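Local coordinates for bacteriocin (PDB 2FU2), which probably confers immunity on the producing streptococcus against a bacteriocin of its own, as a small all-helical protein of the enterocin A immunity family, at residues A[19-22]-A[26-29]; A[34-39]-A[44-49]; A[56-61]-A[68-73]. All blocks are in the same frame, centred on the assembly; numbering follows the deposited sequence.

Interaction 1. Residues A[19-22]-A[26-29]; sequences VIQA and FRQA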
loop_
_atom_site.group_PDB
_atom_site.type_symbol
_atom_site.label_atom_id
_atom_site.label_comp_id
_atom_site.label_asym_id
_atom_site.label_seq_id
_atom_site.Cartn_x
_atom_site.Cartn_y
_atom_site.Cartn_z
ATOM N N VAL A 19 6.903 -10.591 4.697
ATOM C CA VAL A 19 7.981 -9.589 4.590
ATOM C C VAL A 19 7.559 -8.183 5.049
ATOM O O VAL A 19 8.397 -7.422 5.556
ATOM C CB VAL A 19 8.688 -9.549 3.181
ATOM C CG1 VAL A 19 9.276 -10.915 2.794
ATOM C CG2 VAL A 19 7.761 -9.060 2.088
ATOM N N ILE A 20 6.289 -7.828 4.910
ATOM C CA ILE A 20 5.792 -6.575 5.482
ATOM C C ILE A 20 5.576 -6.731 6.975
ATOM O O ILE A 20 5.922 -5.811 7.737
ATOM C CB ILE A 20 4.478 -6.128 4.855
ATOM C CG1 ILE A 20 4.691 -5.833 3.374
ATOM C CG2 ILE A 20 3.858 -4.935 5.615
ATOM C CD1 ILE A 20 5.327 -4.484 3.133
ATOM N N GLN A 21 5.014 -7.863 7.411
ATOM C CA GLN A 21 4.850 -8.083 8.865
ATOM C C GLN A 21 6.157 -8.059 9.683
ATOM O O GLN A 21 6.190 -7.660 10.857
ATOM C CB GLN A 21 4.097 -9.391 9.159
ATOM C CG GLN A 21 2.644 -9.317 8.803
ATOM C CD GLN A 21 1.798 -8.648 9.838
ATOM O OE1 GLN A 21 1.053 -7.721 9.513
ATOM N NE2 GLN A 21 1.873 -9.114 11.088
ATOM N N ALA A 22 7.220 -8.529 9.042
ATOM C CA ALA A 22 8.560 -8.606 9.627
ATOM C C ALA A 22 9.258 -7.233 9.725
ATOM O O ALA A 22 10.366 -7.154 10.238
ATOM C CB ALA A 22 9.405 -9.554 8.777
ATOM N N PHE A 26 7.220 -0.419 7.561
ATOM C CA PHE A 26 6.240 -0.655 6.511
ATOM C C PHE A 26 4.922 -1.209 7.043
ATOM O O PHE A 26 3.862 -0.788 6.597
ATOM C CB PHE A 26 6.803 -1.513 5.353
ATOM C CG PHE A 26 7.863 -0.796 4.540
ATOM C CD1 PHE A 26 7.504 0.212 3.649
ATOM C CD2 PHE A 26 9.243 -1.101 4.697
ATOM C CE1 PHE A 26 8.470 0.865 2.898
ATOM C CE2 PHE A 26 10.203 -0.430 3.925
ATOM C CZ PHE A 26 9.813 0.545 3.044
ATOM N N ARG A 27 4.978 -2.133 8.001
ATOM C CA ARG A 27 3.718 -2.707 8.542
ATOM C C ARG A 27 2.770 -1.636 9.091
ATOM O O ARG A 27 1.546 -1.687 8.819
ATOM C CB ARG A 27 3.959 -3.731 9.622
ATOM C CG ARG A 27 2.742 -4.596 9.910
ATOM C CD ARG A 27 2.642 -5.051 11.363
ATOM N NE ARG A 27 2.999 -3.956 12.259
ATOM C CZ ARG A 27 2.915 -3.976 13.583
ATOM N NH1 ARG A 27 2.423 -5.027 14.241
ATOM N NH2 ARG A 27 3.307 -2.911 14.261
ATOM N N GLN A 28 3.321 -0.718 9.904
ATOM C CA GLN A 28 2.571 0.357 10.561
ATOM C C GLN A 28 2.069 1.399 9.548
ATOM O O GLN A 28 0.923 1.804 9.539
ATOM C CB GLN A 28 3.487 1.042 11.573
ATOM C CG GLN A 28 2.774 2.113 12.420
ATOM C CD GLN A 28 3.712 2.759 13.377
ATOM O OE1 GLN A 28 4.681 2.127 13.861
ATOM N NE2 GLN A 28 3.470 4.025 13.651
ATOM N N ALA A 29 2.974 1.824 8.690
ATOM C CA ALA A 29 2.655 2.667 7.558
ATOM C C ALA A 29 1.461 2.144 6.746
ATOM O O ALA A 29 0.444 2.870 6.539
ATOM C CB ALA A 29 3.897 2.843 6.674
#
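Ile20 and Phe26 meet at one end of an antiparallel four-helix bundle, where the short helix 18-21 links helix 4-15 to helix 24-40 and the chain reverses direction. The tight part of the contact belongs to Ile20, which works with both of its branches. Its CG1 stands anti to the carbonyl carbon (chi1 -63°), and a second bend brings CD1 to 4.0 Å from Phe26 CB. The two side chains cross at about a right angle, and beyond CB the phenyl ring turns away from Ile20 and goes into the bundle, meeting the ring of Tyr57 edge to face. The other branch, CG2, lies against the backbone of the next residue, 3.7 Å from Arg27 CA. A beta-branched aliphatic residue suits this place because it fills two directions at once with nothing polar to satisfy; Val14 of helix 4-15 and Tyr57 of helix 44-60 enclose it further. Just ahead of Phe26, the carboxylate of Asp23 accepts a hydrogen bond from Phe26 N and so ties down the beginning of helix 24-40.

The solvent side is looser and has no hydrogen bond between the segments. Gln21 is exposed, and its chain bends at chi2 to bring its end back over the aliphatic part of Arg27, with Gln21 CD 4.0 Å from Arg27 CD. Both side chains also touch Tyr15 of helix 4-15; a long chain with an aliphatic stem and a polar end suits such a border position. Between the two zones the backbone itself comes close: Ile20 O lies 3.4 Å from Arg27 CB, a carbon neighbour rather than a bond donor.

Interaction 2. Residues A[34-39]-A[44-49]; sequences ASQLEK and SLLATK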
loop_
_atom_site.group_PDB
_atom_site.type_symbol
_atom_site.label_atom_id
_atom_site.label_comp_id
_atom_site.label_asym_id
_atom_site.label_seq_id
_atom_site.Cartn_x
_atom_site.Cartn_y
_atom_site.Cartn_z
ATOM N N ALA A 34 -4.266 2.264 5.355
ATOM C CA ALA A 34 -5.530 1.465 5.229
ATOM C C ALA A 34 -6.572 1.958 6.225
ATOM O O ALA A 34 -7.747 2.051 5.861
ATOM C CB ALA A 34 -5.303 0.015 5.398
ATOM N N SER A 35 -6.181 2.333 7.457
ATOM C CA SER A 35 -7.163 2.865 8.400
ATOM C C SER A 35 -7.729 4.200 7.964
ATOM O O SER A 35 -8.907 4.482 8.209
ATOM C CB SER A 35 -6.589 3.043 9.793
ATOM O OG SER A 35 -5.875 1.862 10.135
ATOM N N GLN A 36 -6.897 5.046 7.371
ATOM C CA GLN A 36 -7.375 6.338 6.941
ATOM C C GLN A 36 -8.397 6.165 5.817
ATOM O O GLN A 36 -9.426 6.822 5.794
ATOM C CB GLN A 36 -6.204 7.228 6.548
ATOM C CG GLN A 36 -6.638 8.560 5.932
ATOM C CD GLN A 36 -5.442 9.429 5.425
ATOM O OE1 GLN A 36 -5.642 10.437 4.695
ATOM N NE2 GLN A 36 -4.206 9.041 5.807
ATOM N N LEU A 37 -8.087 5.274 4.883
ATOM C CA LEU A 37 -8.974 4.917 3.786
ATOM C C LEU A 37 -10.282 4.375 4.326
ATOM O O LEU A 37 -11.366 4.872 4.017
ATOM C CB LEU A 37 -8.356 3.800 2.959
ATOM C CG LEU A 37 -8.451 3.813 1.443
ATOM C CD1 LEU A 37 -8.197 2.433 0.889
ATOM C CD2 LEU A 37 -9.755 4.354 0.924
ATOM N N GLU A 38 -10.186 3.325 5.112
ATOM C CA GLU A 38 -11.388 2.768 5.682
ATOM C C GLU A 38 -12.255 3.839 6.331
ATOM O O GLU A 38 -13.474 3.870 6.127
ATOM C CB GLU A 38 -11.028 1.725 6.697
ATOM C CG GLU A 38 -12.182 0.852 7.052
ATOM C CD GLU A 38 -11.679 -0.398 7.703
ATOM O OE1 GLU A 38 -10.503 -0.368 8.164
ATOM O OE2 GLU A 38 -12.440 -1.395 7.745
ATOM N N LYS A 39 -11.622 4.708 7.118
ATOM C CA LYS A 39 -12.325 5.721 7.888
ATOM C C LYS A 39 -12.879 6.807 6.961
ATOM O O LYS A 39 -14.081 6.924 6.844
ATOM C CB LYS A 39 -11.432 6.316 8.993
ATOM C CG LYS A 39 -11.946 7.666 9.588
ATOM C CD LYS A 39 -10.782 8.531 10.190
ATOM C CE LYS A 39 -9.641 8.812 9.162
ATOM N NZ LYS A 39 -8.246 9.021 9.724
ATOM N N SER A 44 -7.030 12.034 -3.418
ATOM C CA SER A 44 -5.839 12.459 -4.121
ATOM C C SER A 44 -4.625 12.373 -3.214
ATOM O O SER A 44 -3.631 11.705 -3.544
ATOM C CB SER A 44 -6.044 13.927 -4.478
ATOM O OG SER A 44 -5.212 14.354 -5.529
ATOM N N LEU A 45 -4.719 13.045 -2.064
ATOM C CA LEU A 45 -3.683 13.044 -1.061
ATOM C C LEU A 45 -3.247 11.648 -0.638
ATOM O O LEU A 45 -2.051 11.325 -0.650
ATOM C CB LEU A 45 -4.200 13.795 0.140
ATOM C CG LEU A 45 -3.094 14.365 0.998
ATOM C CD1 LEU A 45 -2.231 15.309 0.172
ATOM C CD2 LEU A 45 -3.720 15.092 2.197
ATOM N N LEU A 46 -4.225 10.821 -0.277
ATOM C CA LEU A 46 -3.978 9.484 0.236
ATOM C C LEU A 46 -3.330 8.598 -0.859
ATOM O O LEU A 46 -2.438 7.783 -0.586
ATOM C CB LEU A 46 -5.279 8.882 0.806
ATOM C CG LEU A 46 -5.301 7.448 1.393
ATOM C CD1 LEU A 46 -4.242 7.227 2.441
ATOM C CD2 LEU A 46 -6.625 7.143 2.027
ATOM N N ALA A 47 -3.790 8.793 -2.091
ATOM C CA ALA A 47 -3.276 8.089 -3.236
ATOM C C ALA A 47 -1.783 8.359 -3.283
ATOM O O ALA A 47 -0.975 7.448 -3.400
ATOM C CB ALA A 47 -3.945 8.629 -4.516
ATOM N N THR A 48 -1.456 9.641 -3.140
ATOM C CA THR A 48 -0.088 10.156 -3.183
ATOM C C THR A 48 0.766 9.557 -2.128
ATOM O O THR A 48 1.889 9.131 -2.467
ATOM C CB THR A 48 -0.089 11.638 -3.071
ATOM O OG1 THR A 48 -0.569 12.130 -4.321
ATOM C CG2 THR A 48 1.338 12.173 -2.923
ATOM N N LYS A 49 0.220 9.487 -0.884
ATOM C CA LYS A 49 0.887 8.882 0.241
ATOM C C LYS A 49 1.130 7.392 0.057
ATOM O O LYS A 49 2.221 6.927 0.306
ATOM C CB LYS A 49 0.183 9.144 1.569
ATOM C CG LYS A 49 0.006 10.596 1.921
ATOM C CD LYS A 49 -0.776 10.718 3.222
ATOM C CE LYS A 49 -1.187 12.178 3.517
ATOM N NZ LYS A 49 -0.114 13.236 3.251
#
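Leu46 reaches across from helix 44-60 and sets its two methyl groups on Gln36 and Leu37 of helix 24-40, near the turn of an antiparallel helical hairpin. From CB, which is directed at the facing helix, the chain continues to CG, placed opposite the backbone N (chi1 179°); this extended start carries the fork to the facing helix. There the branches divide the work. CD1 meets the amide end of Gln36, 3.8 Å from Gln36 NE2 and 3.9 Å from Gln36 CD. CD2 goes instead to the neighbouring residue, 3.7 Å from Leu37 CA and 3.8 Å from Leu37 CG, so that it touches backbone and side chain together. Leu46 and Gln36 approach from opposite directions, whereas Leu46 and Leu37 cross at about a right angle.

Leucine is apt here because its forked end can serve two partners. Leu37 is buried and also packs on Leu8 and Leu11 of helix 4-15 and on Met42 of the connecting loop. Gln36 is partly exposed yet points at the other helix; its extended chain lays the amide end against Leu46 CD1, while its CG only just approaches CD2. At the start of helix 44-60, Ser43 OG is hydrogen-bonded to Leu46 N, and Ser44 O receives both Thr48 N and, at 3.2 Å and from above the carbonyl plane, Thr48 OG1. No hydrogen bond or salt bridge joins the two segments, which implies that this contact rests on van der Waals fit and on burying leucine methyls and part of the Gln36 amide.

Interaction 3. Residues A[56-61]-A[68-73]; sequences QYILTH and SIFDLS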
loop_
_atom_site.group_PDB
_atom_site.type_symbol
_atom_site.label_atom_id
_atom_site.label_comp_id
_atom_site.label_asym_id
_atom_site.label_seq_id
_atom_site.Cartn_x
_atom_site.Cartn_y
_atom_site.Cartn_z
ATOM N N GLN A 56 8.814 3.648 -2.292
ATOM C CA GLN A 56 9.868 3.543 -1.321
ATOM C C GLN A 56 10.136 2.075 -1.024
ATOM O O GLN A 56 11.279 1.655 -0.995
ATOM C CB GLN A 56 9.464 4.280 -0.059
ATOM C CG GLN A 56 10.141 3.782 1.231
ATOM C CD GLN A 56 9.891 4.690 2.448
ATOM O OE1 GLN A 56 8.769 5.146 2.695
ATOM N NE2 GLN A 56 10.925 4.940 3.208
ATOM N N TYR A 57 9.074 1.277 -0.833
ATOM C CA TYR A 57 9.271 -0.153 -0.584
ATOM C C TYR A 57 9.961 -0.835 -1.801
ATOM O O TYR A 57 11.008 -1.565 -1.687
ATOM C CB TYR A 57 7.955 -0.845 -0.249
ATOM C CG TYR A 57 8.220 -2.227 0.136
ATOM C CD1 TYR A 57 8.388 -2.559 1.463
ATOM C CD2 TYR A 57 8.433 -3.211 -0.845
ATOM C CE1 TYR A 57 8.728 -3.883 1.841
ATOM C CE2 TYR A 57 8.771 -4.540 -0.495
ATOM C CZ TYR A 57 8.918 -4.872 0.860
ATOM O OH TYR A 57 9.257 -6.157 1.229
ATOM N N ILE A 58 9.403 -0.571 -2.983
ATOM C CA ILE A 58 9.951 -1.222 -4.224
ATOM C C ILE A 58 11.436 -0.860 -4.435
ATOM O O ILE A 58 12.306 -1.735 -4.615
ATOM C CB ILE A 58 9.086 -0.909 -5.487
ATOM C CG1 ILE A 58 7.659 -1.433 -5.274
ATOM C CG2 ILE A 58 9.679 -1.542 -6.689
ATOM C CD1 ILE A 58 6.650 -1.060 -6.367
ATOM N N LEU A 59 11.731 0.433 -4.378
ATOM C CA LEU A 59 13.101 0.871 -4.637
ATOM C C LEU A 59 14.068 0.338 -3.538
ATOM O O LEU A 59 15.224 -0.005 -3.831
ATOM C CB LEU A 59 13.113 2.367 -4.740
ATOM C CG LEU A 59 12.368 2.994 -5.943
ATOM C CD1 LEU A 59 12.554 4.521 -5.929
ATOM C CD2 LEU A 59 12.906 2.464 -7.293
ATOM N N THR A 60 13.580 0.249 -2.288
ATOM C CA THR A 60 14.433 -0.108 -1.179
ATOM C C THR A 60 14.823 -1.561 -1.364
ATOM O O THR A 60 15.894 -1.969 -0.977
ATOM C CB THR A 60 13.739 0.121 0.202
ATOM O OG1 THR A 60 13.535 1.520 0.416
ATOM C CG2 THR A 60 14.617 -0.342 1.351
ATOM N N HIS A 61 13.914 -2.344 -1.947
ATOM C CA HIS A 61 14.141 -3.767 -2.104
ATOM C C HIS A 61 14.565 -4.175 -3.483
ATOM O O HIS A 61 14.435 -5.318 -3.831
ATOM C CB HIS A 61 12.902 -4.501 -1.721
ATOM C CG HIS A 61 12.662 -4.482 -0.261
ATOM N ND1 HIS A 61 13.185 -5.446 0.580
ATOM C CD2 HIS A 61 12.019 -3.582 0.526
ATOM C CE1 HIS A 61 12.838 -5.157 1.824
ATOM N NE2 HIS A 61 12.116 -4.043 1.817
ATOM N N SER A 68 1.732 -8.735 -4.649
ATOM C CA SER A 68 0.718 -7.850 -4.065
ATOM C C SER A 68 1.177 -6.398 -3.998
ATOM O O SER A 68 0.393 -5.472 -4.124
ATOM C CB SER A 68 0.305 -8.343 -2.677
ATOM O OG SER A 68 1.403 -8.375 -1.787
ATOM N N ILE A 69 2.464 -6.209 -3.833
ATOM C CA ILE A 69 3.072 -4.868 -3.740
ATOM C C ILE A 69 2.979 -4.203 -5.093
ATOM O O ILE A 69 2.541 -3.056 -5.223
ATOM C CB ILE A 69 4.501 -4.991 -3.230
ATOM C CG1 ILE A 69 4.456 -5.573 -1.797
ATOM C CG2 ILE A 69 5.276 -3.641 -3.332
ATOM C CD1 ILE A 69 5.120 -4.740 -0.708
ATOM N N PHE A 70 3.321 -4.956 -6.113
ATOM C CA PHE A 70 3.166 -4.451 -7.465
ATOM C C PHE A 70 1.721 -4.246 -7.867
ATOM O O PHE A 70 1.416 -3.284 -8.600
ATOM C CB PHE A 70 3.873 -5.353 -8.451
ATOM C CG PHE A 70 5.394 -5.232 -8.408
ATOM C CD1 PHE A 70 6.037 -4.053 -8.831
ATOM C CD2 PHE A 70 6.183 -6.299 -7.932
ATOM C CE1 PHE A 70 7.477 -3.953 -8.792
ATOM C CE2 PHE A 70 7.585 -6.225 -7.912
ATOM C CZ PHE A 70 8.239 -5.062 -8.329
ATOM N N ASP A 71 0.840 -5.158 -7.430
ATOM C CA ASP A 71 -0.571 -5.007 -7.634
ATOM C C ASP A 71 -1.154 -3.695 -7.045
ATOM O O ASP A 71 -1.725 -2.880 -7.771
ATOM C CB ASP A 71 -1.308 -6.200 -7.027
ATOM C CG ASP A 71 -1.182 -7.469 -7.853
ATOM O OD1 ASP A 71 -0.622 -7.473 -8.979
ATOM O OD2 ASP A 71 -1.650 -8.497 -7.328
ATOM N N LEU A 72 -1.026 -3.518 -5.727
ATOM C CA LEU A 72 -1.257 -2.247 -5.067
ATOM C C LEU A 72 -0.604 -1.068 -5.770
ATOM O O LEU A 72 -1.245 -0.048 -6.057
ATOM C CB LEU A 72 -0.743 -2.284 -3.608
ATOM C CG LEU A 72 -0.918 -1.010 -2.802
ATOM C CD1 LEU A 72 -2.396 -0.462 -2.847
ATOM C CD2 LEU A 72 -0.513 -1.289 -1.354
ATOM N N SER A 73 0.665 -1.158 -6.017
ATOM C CA SER A 73 1.330 -0.027 -6.726
ATOM C C SER A 73 0.568 0.380 -7.995
ATOM O O SER A 73 0.346 1.548 -8.225
ATOM C CB SER A 73 2.737 -0.410 -7.145
ATOM O OG SER A 73 3.360 0.671 -7.800
#
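Ile58 and Ile69 stand at the centre of a second antiparallel hairpin of the four-helix bundle, where the end of helix 44-60 packs on helix 67-78. The axes of the local segments 56-60 and 68-73 make an angle of 138° and approach to 10.9 Å.

Aliphatic contacts form the middle. The two isoleucines slide past each other in opposite directions, with Ile58 CG1 3.8 Å from Ile69 CG2. Because the Ile58 chain is extended beyond CG1 (chi2 173°), its CD1 continues to the next turn of helix 67-78 and rests 4.0 Å from Ser73 OG. Serine is small enough to admit that methyl group. Ile69 is also backed by Ile54 of helix 44-60 and Ile20 of helix 18-21.

Contacts with rings lie on either side. At the exposed margin, Ile58 CD1 approaches the Phe70 ring obliquely, 3.9 Å from Phe70 CE1, and Ile58 CG2 is equally near that atom; a flat ring here covers the buried isoleucine. On the inner side, Ile69 CD1 makes a CH-pi contact with Tyr57, 3.9 Å from the ring centroid and 22° from the ring normal. The tyrosine offers a broad apolar face.

No hydrogen bond crosses between the segments; within helix 44-60, Thr60 OG1 and Thr60 N reach Gln56 O from opposite faces of its carbonyl plane, which gives the exposed threonine hydroxyl a partner near the helix end. There His61 leaves helical geometry, and its ring folds back so that His61 CD2 lies over the centre of the Tyr57 ring, 3.3 Å above its plane, on the face opposite Ile69 CD1.

Overall arrangement
The three contacts follow one another along the chain, each closing before the next opens. Interactions 1 and 2 share helix 24-40, and interactions 2 and 3 share helix 44-60, so the middle helices of the bundle carry all three. Interaction 2 lies on the other side of the chain's centre from interaction 3, about 17 Å between centres, and equally far from interaction 1; it touches neither. Interactions 1 and 3 are only about 12 Å apart between centres and merge through Tyr57, with Ile20 CD1 3.7 Å from Tyr57 CE1. The three largely apolar contacts thus sit beside successive helix connections, two toward one end of this small single-chain bundle and one toward the other.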